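PDB 2P2V: alpha-2,3-sialyltransferase from Campylobacter jejuni, which probably transfers sialic acid from CMP-sialic acid to an acceptor sugar through an alpha-2,3 linkage, this chain holding its sialyltransferase domain. Local coordinates for residues Q50-K62 against F248-I261. Sequence-based numbering, arbitrary orientation.
With CSF (cytidine-5'-monophosphate-3-fluoro-N-acetyl-neuraminic acid), chain O.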
# COMPACT_ATOMS: atom_id res chain seq x y z
N GLN A 50 5.84 -24.00 23.30
CA GLN A 50 6.31 -25.39 23.33
C GLN A 50 5.29 -26.37 23.94
O GLN A 50 5.65 -27.21 24.76
CB GLN A 50 7.65 -25.46 24.06
CG GLN A 50 8.79 -24.86 23.27
CD GLN A 50 8.87 -23.33 23.37
OE1 GLN A 50 8.47 -22.63 22.45
NE2 GLN A 50 9.42 -22.81 24.49
N PHE A 51 4.02 -26.31 23.52
CA PHE A 51 3.00 -27.18 24.10
C PHE A 51 3.32 -28.68 23.86
O PHE A 51 2.99 -29.56 24.67
CB PHE A 51 1.59 -26.82 23.54
CG PHE A 51 1.44 -27.12 22.09
CD1 PHE A 51 1.75 -26.16 21.13
CD2 PHE A 51 1.03 -28.37 21.67
CE1 PHE A 51 1.68 -26.47 19.76
CE2 PHE A 51 0.94 -28.69 20.32
CZ PHE A 51 1.28 -27.73 19.35
N TYR A 52 3.94 -28.96 22.72
CA TYR A 52 4.19 -30.34 22.26
C TYR A 52 5.32 -31.01 23.06
O TYR A 52 5.57 -32.22 22.88
CB TYR A 52 4.58 -30.35 20.76
CG TYR A 52 5.61 -29.31 20.40
CD1 TYR A 52 5.23 -28.00 20.07
CD2 TYR A 52 6.96 -29.62 20.39
CE1 TYR A 52 6.13 -27.04 19.77
CE2 TYR A 52 7.89 -28.66 20.10
CZ TYR A 52 7.47 -27.36 19.78
OH TYR A 52 8.40 -26.39 19.46
N PHE A 53 5.98 -30.24 23.89
CA PHE A 53 6.92 -30.78 24.89
C PHE A 53 6.19 -31.70 25.89
O PHE A 53 6.84 -32.56 26.53
CB PHE A 53 7.60 -29.66 25.67
CG PHE A 53 8.82 -29.06 25.00
CD1 PHE A 53 8.87 -28.83 23.62
CD2 PHE A 53 9.91 -28.66 25.77
CE1 PHE A 53 9.98 -28.21 23.03
CE2 PHE A 53 11.07 -28.08 25.17
CZ PHE A 53 11.08 -27.86 23.80
N GLU A 54 4.87 -31.56 26.01
CA GLU A 54 4.06 -32.40 26.91
C GLU A 54 4.26 -33.88 26.64
O GLU A 54 4.30 -34.31 25.48
CB GLU A 54 2.55 -32.04 26.82
CG GLU A 54 1.88 -32.41 25.51
CD GLU A 54 0.44 -31.95 25.43
OE1 GLU A 54 -0.01 -31.29 26.39
OE2 GLU A 54 -0.26 -32.26 24.41
N ASP A 55 4.37 -34.66 27.72
CA ASP A 55 4.63 -36.11 27.65
C ASP A 55 3.33 -36.91 27.48
O ASP A 55 3.33 -38.08 27.11
CB ASP A 55 5.44 -36.56 28.88
CG ASP A 55 4.69 -36.37 30.21
OD1 ASP A 55 4.12 -35.28 30.48
OD2 ASP A 55 4.68 -37.33 31.01
N LYS A 56 2.20 -36.27 27.75
CA LYS A 56 0.91 -36.91 27.53
C LYS A 56 0.01 -35.90 26.86
O LYS A 56 0.25 -34.70 26.93
CB LYS A 56 0.26 -37.37 28.86
CG LYS A 56 1.19 -38.21 29.75
CD LYS A 56 0.52 -38.62 31.05
CE LYS A 56 1.47 -39.54 31.81
NZ LYS A 56 0.90 -39.83 33.15
N TYR A 57 -1.06 -36.37 26.26
CA TYR A 57 -2.00 -35.47 25.65
C TYR A 57 -2.91 -34.86 26.70
O TYR A 57 -4.11 -35.20 26.73
CB TYR A 57 -2.82 -36.19 24.59
CG TYR A 57 -2.03 -36.51 23.34
CD1 TYR A 57 -1.62 -35.48 22.45
CD2 TYR A 57 -1.67 -37.83 23.03
CE1 TYR A 57 -0.91 -35.77 21.30
CE2 TYR A 57 -0.94 -38.13 21.88
CZ TYR A 57 -0.57 -37.09 21.02
OH TYR A 57 0.12 -37.37 19.89
N TYR A 58 -2.39 -33.93 27.49
CA TYR A 58 -3.18 -33.32 28.60
C TYR A 58 -4.49 -32.66 28.20
O TYR A 58 -5.41 -32.54 29.02
CB TYR A 58 -2.35 -32.43 29.50
CG TYR A 58 -1.21 -33.17 30.16
CD1 TYR A 58 -1.45 -34.06 31.25
CD2 TYR A 58 0.11 -33.02 29.71
CE1 TYR A 58 -0.38 -34.77 31.86
CE2 TYR A 58 1.17 -33.71 30.32
CZ TYR A 58 0.92 -34.59 31.40
OH TYR A 58 1.97 -35.26 31.98
N LEU A 59 -4.60 -32.21 26.94
CA LEU A 59 -5.85 -31.65 26.45
C LEU A 59 -6.30 -32.29 25.13
O LEU A 59 -7.09 -31.72 24.38
CB LEU A 59 -5.74 -30.13 26.34
CG LEU A 59 -5.94 -29.38 27.65
CD1 LEU A 59 -5.72 -27.90 27.42
CD2 LEU A 59 -7.37 -29.63 28.18
N GLY A 60 -5.83 -33.50 24.86
CA GLY A 60 -6.24 -34.24 23.68
C GLY A 60 -5.39 -33.84 22.48
O GLY A 60 -4.40 -33.11 22.62
N LYS A 61 -5.79 -34.33 21.31
CA LYS A 61 -4.98 -34.23 20.09
C LYS A 61 -5.45 -33.12 19.16
O LYS A 61 -4.72 -32.74 18.23
CB LYS A 61 -5.01 -35.56 19.34
CG LYS A 61 -4.30 -36.74 20.03
CD LYS A 61 -4.32 -37.98 19.11
CE LYS A 61 -3.33 -37.81 17.93
NZ LYS A 61 -3.41 -38.83 16.80
N LYS A 62 -6.70 -32.65 19.37
CA LYS A 62 -7.33 -31.66 18.50
C LYS A 62 -7.15 -30.24 19.04
O LYS A 62 -7.73 -29.88 20.08
CB LYS A 62 -8.81 -31.98 18.25
CG LYS A 62 -8.99 -33.47 17.90
CD LYS A 62 -10.30 -33.74 17.20
CE LYS A 62 -10.29 -35.16 16.65
NZ LYS A 62 -11.63 -35.61 16.11
N PHE A 248 -12.32 -37.81 31.30
CA PHE A 248 -11.33 -37.57 30.29
C PHE A 248 -10.46 -38.77 30.14
O PHE A 248 -10.06 -39.38 31.14
CB PHE A 248 -10.48 -36.38 30.72
CG PHE A 248 -9.55 -35.88 29.66
CD1 PHE A 248 -10.02 -35.10 28.63
CD2 PHE A 248 -8.21 -36.18 29.73
CE1 PHE A 248 -9.14 -34.64 27.64
CE2 PHE A 248 -7.32 -35.71 28.76
CZ PHE A 248 -7.81 -34.94 27.72
N THR A 249 -10.14 -39.12 28.89
CA THR A 249 -9.14 -40.17 28.67
C THR A 249 -7.79 -39.53 28.42
O THR A 249 -7.55 -38.92 27.37
CB THR A 249 -9.51 -41.13 27.48
OG1 THR A 249 -10.80 -41.71 27.71
CG2 THR A 249 -8.47 -42.26 27.34
N LEU A 250 -6.91 -39.68 29.38
CA LEU A 250 -5.59 -39.14 29.28
C LEU A 250 -4.68 -40.14 28.57
O LEU A 250 -4.36 -41.20 29.11
CB LEU A 250 -5.05 -38.79 30.66
CG LEU A 250 -3.64 -38.23 30.69
CD1 LEU A 250 -3.56 -36.93 29.84
CD2 LEU A 250 -3.19 -37.97 32.11
N GLU A 251 -4.26 -39.77 27.36
CA GLU A 251 -3.47 -40.64 26.49
C GLU A 251 -1.98 -40.30 26.54
O GLU A 251 -1.59 -39.13 26.57
CB GLU A 251 -3.99 -40.53 25.06
CG GLU A 251 -3.43 -41.55 24.07
CD GLU A 251 -3.79 -41.24 22.62
OE1 GLU A 251 -4.85 -40.58 22.40
OE2 GLU A 251 -3.02 -41.66 21.71
N ASN A 252 -1.13 -41.34 26.56
CA ASN A 252 0.30 -41.10 26.48
C ASN A 252 0.74 -40.76 25.06
O ASN A 252 0.05 -41.07 24.09
CB ASN A 252 1.12 -42.28 27.03
CG ASN A 252 1.38 -42.18 28.52
OD1 ASN A 252 0.44 -42.20 29.33
ND2 ASN A 252 2.66 -42.04 28.89
N LYS A 253 1.87 -40.09 24.96
CA LYS A 253 2.49 -39.85 23.67
C LYS A 253 3.30 -41.09 23.26
O LYS A 253 4.04 -41.66 24.10
CB LYS A 253 3.42 -38.63 23.77
CG LYS A 253 2.72 -37.29 24.07
CD LYS A 253 2.52 -36.47 22.83
CE LYS A 253 2.43 -35.03 23.12
NZ LYS A 253 3.62 -34.27 22.62
N HIS A 254 3.19 -41.50 22.00
CA HIS A 254 4.12 -42.51 21.48
C HIS A 254 5.55 -42.05 21.74
O HIS A 254 5.81 -40.86 21.91
CB HIS A 254 3.93 -42.82 20.00
CG HIS A 254 4.96 -43.77 19.48
ND1 HIS A 254 6.09 -43.35 18.79
CD2 HIS A 254 5.08 -45.12 19.60
CE1 HIS A 254 6.83 -44.40 18.48
NE2 HIS A 254 6.24 -45.49 18.97
N ASN A 255 6.49 -43.00 21.76
CA ASN A 255 7.82 -42.72 22.31
C ASN A 255 8.66 -41.78 21.48
O ASN A 255 9.45 -40.97 22.02
CB ASN A 255 8.61 -44.00 22.57
CG ASN A 255 9.44 -43.89 23.82
OD1 ASN A 255 10.63 -43.54 23.78
ND2 ASN A 255 8.81 -44.13 24.97
N ASN A 256 8.50 -41.90 20.17
CA ASN A 256 9.26 -41.08 19.25
C ASN A 256 8.45 -39.86 18.81
O ASN A 256 8.58 -39.38 17.68
CB ASN A 256 9.76 -41.95 18.10
CG ASN A 256 10.83 -42.93 18.56
OD1 ASN A 256 10.58 -43.79 19.41
ND2 ASN A 256 12.04 -42.78 18.02
N SER A 257 7.61 -39.37 19.72
CA SER A 257 6.95 -38.09 19.55
C SER A 257 7.98 -36.98 19.42
O SER A 257 9.00 -36.99 20.09
CB SER A 257 6.06 -37.81 20.76
OG SER A 257 4.87 -38.56 20.63
N ILE A 258 7.69 -36.00 18.56
CA ILE A 258 8.42 -34.74 18.58
C ILE A 258 8.29 -34.13 19.98
O ILE A 258 7.17 -33.86 20.47
CB ILE A 258 7.84 -33.74 17.52
CG1 ILE A 258 8.04 -34.27 16.08
CG2 ILE A 258 8.45 -32.37 17.71
CD1 ILE A 258 7.17 -33.59 15.03
N ASN A 259 9.42 -33.90 20.61
CA ASN A 259 9.45 -33.38 21.96
C ASN A 259 10.37 -32.21 22.13
O ASN A 259 10.62 -31.79 23.26
CB ASN A 259 9.87 -34.47 22.95
CG ASN A 259 11.30 -35.00 22.71
OD1 ASN A 259 11.96 -34.70 21.70
ND2 ASN A 259 11.77 -35.82 23.65
N ASP A 260 10.92 -31.70 21.03
CA ASP A 260 11.78 -30.50 21.08
C ASP A 260 11.42 -29.74 19.80
O ASP A 260 10.88 -30.34 18.87
CB ASP A 260 13.25 -30.90 21.09
CG ASP A 260 14.18 -29.80 21.55
OD1 ASP A 260 13.71 -28.68 21.83
OD2 ASP A 260 15.43 -30.04 21.60
N ILE A 261 11.66 -28.43 19.81
CA ILE A 261 11.42 -27.57 18.64
C ILE A 261 12.35 -28.05 17.53
O ILE A 261 13.53 -28.35 17.79
CB ILE A 261 11.64 -26.05 18.97
CG1 ILE A 261 11.21 -25.15 17.81
CG2 ILE A 261 13.14 -25.74 19.43
CD1 ILE A 261 11.17 -23.65 18.23
C5A CSF O . 9.23 -16.54 27.23
C4A CSF O . 8.32 -16.29 28.42
C2A CSF O . 6.27 -16.87 27.00
O6A CSF O . 7.22 -17.21 25.96
C6A CSF O . 8.57 -17.61 26.34
C3A CSF O . 6.90 -15.89 27.97
O4A CSF O . 8.84 -15.21 29.18
N5A CSF O . 10.50 -17.07 27.78
C7A CSF O . 9.34 -17.84 25.04
C8A CSF O . 8.63 -18.87 24.17
C9A CSF O . 9.34 -19.05 22.81
O9A CSF O . 8.74 -20.11 22.03
O8A CSF O . 8.53 -20.12 24.92
O7A CSF O . 9.50 -16.57 24.38
C1A CSF O . 5.09 -16.13 26.38
OBA CSF O . 4.31 -15.55 27.19
OAA CSF O . 4.95 -16.14 25.13
O1A CSF O . 5.67 -17.99 27.69
O2A CSF O . 7.03 -19.57 29.02
N1 CSF O . 3.01 -20.00 31.96
C2 CSF O . 2.80 -19.58 33.31
N3 CSF O . 3.62 -20.03 34.31
C4 CSF O . 4.63 -20.88 34.02
C5 CSF O . 4.85 -21.31 32.70
C6 CSF O . 4.02 -20.85 31.68
C3' CSF O . 2.88 -18.12 29.14
C2' CSF O . 2.26 -18.05 30.53
C1' CSF O . 2.11 -19.52 30.89
O4' CSF O . 2.26 -20.32 29.70
C4' CSF O . 2.47 -19.47 28.57
PA CSF O . 6.13 -19.55 27.81
O5' CSF O . 4.76 -20.30 28.27
C5' CSF O . 3.50 -20.07 27.62
O3' CSF O . 2.35 -17.10 28.30
O2' CSF O . 0.95 -17.40 30.45
N4 CSF O . 5.45 -21.35 35.01
O2 CSF O . 1.87 -18.77 33.56
O3A CSF O . 6.51 -20.17 26.50
C10 CSF O . 11.63 -16.75 27.12
O10 CSF O . 11.66 -16.07 26.09
C11 CSF O . 12.90 -17.31 27.73
F3A CSF O . 6.94 -14.66 27.34
O HOH W 1 -5.72 -37.49 26.10
O HOH W 2 2.23 -38.87 19.77
O HOH W 3 -1.95 -40.83 19.04
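The Tyr57 ring carries Lys253 on one face, with CD of the lysine 3.9 Å from the ring centroid in a CH-pi contact; Lys61 CG covers the opposite face. Phe53 is sandwiched too: Asn259 O sits over one face, 3.5 Å from Phe53 CD1, and Gln50 CB over the other, while Ile261 N lies at the ring's edge. Tyr52 likewise presents an edge to Ile261 N, and its hydroxyl, hydrogen-bonded to Gln76, reaches Ile261 CB. At the far end, the Phe248 ring turns its edge to Tyr57 O and Gly60 N.

Between these rings the two loops join backbone to backbone in a single bridge at Lys56 and Asn252. Tyr57 N points almost straight at Glu251 O, 2.8 Å away with an N-H...O angle of 166°, whereas Lys253 N makes a longer bond to Asp55 O of 3.3 Å. Bends at chi2 (-100°) and chi4 carry the Lys253 chain across the tyrosine face. Its NZ thereby reaches Tyr52 O at 2.8 Å and Glu54 O at 2.9 Å, both weak bonds. One water ties Tyr57 O to Thr249 O and Glu251 N; another joins Tyr57 OH, itself hydrogen-bonded to the backbone O of Glu88, to Ser257 OG.

The lysine ammonium thus meets main-chain carbonyls, and the Glu54 carboxylate, held by Arg47 and Tyr89, stays close enough that it may help stabilise the charge. Together with the two backbone bonds, it joins the loop after strand 44-48 to the one before helix 268-283, a few residues along the chain from Gln50, whose amide accepts from O9A and donates to O8A of the bound CMP-sialic acid analogue.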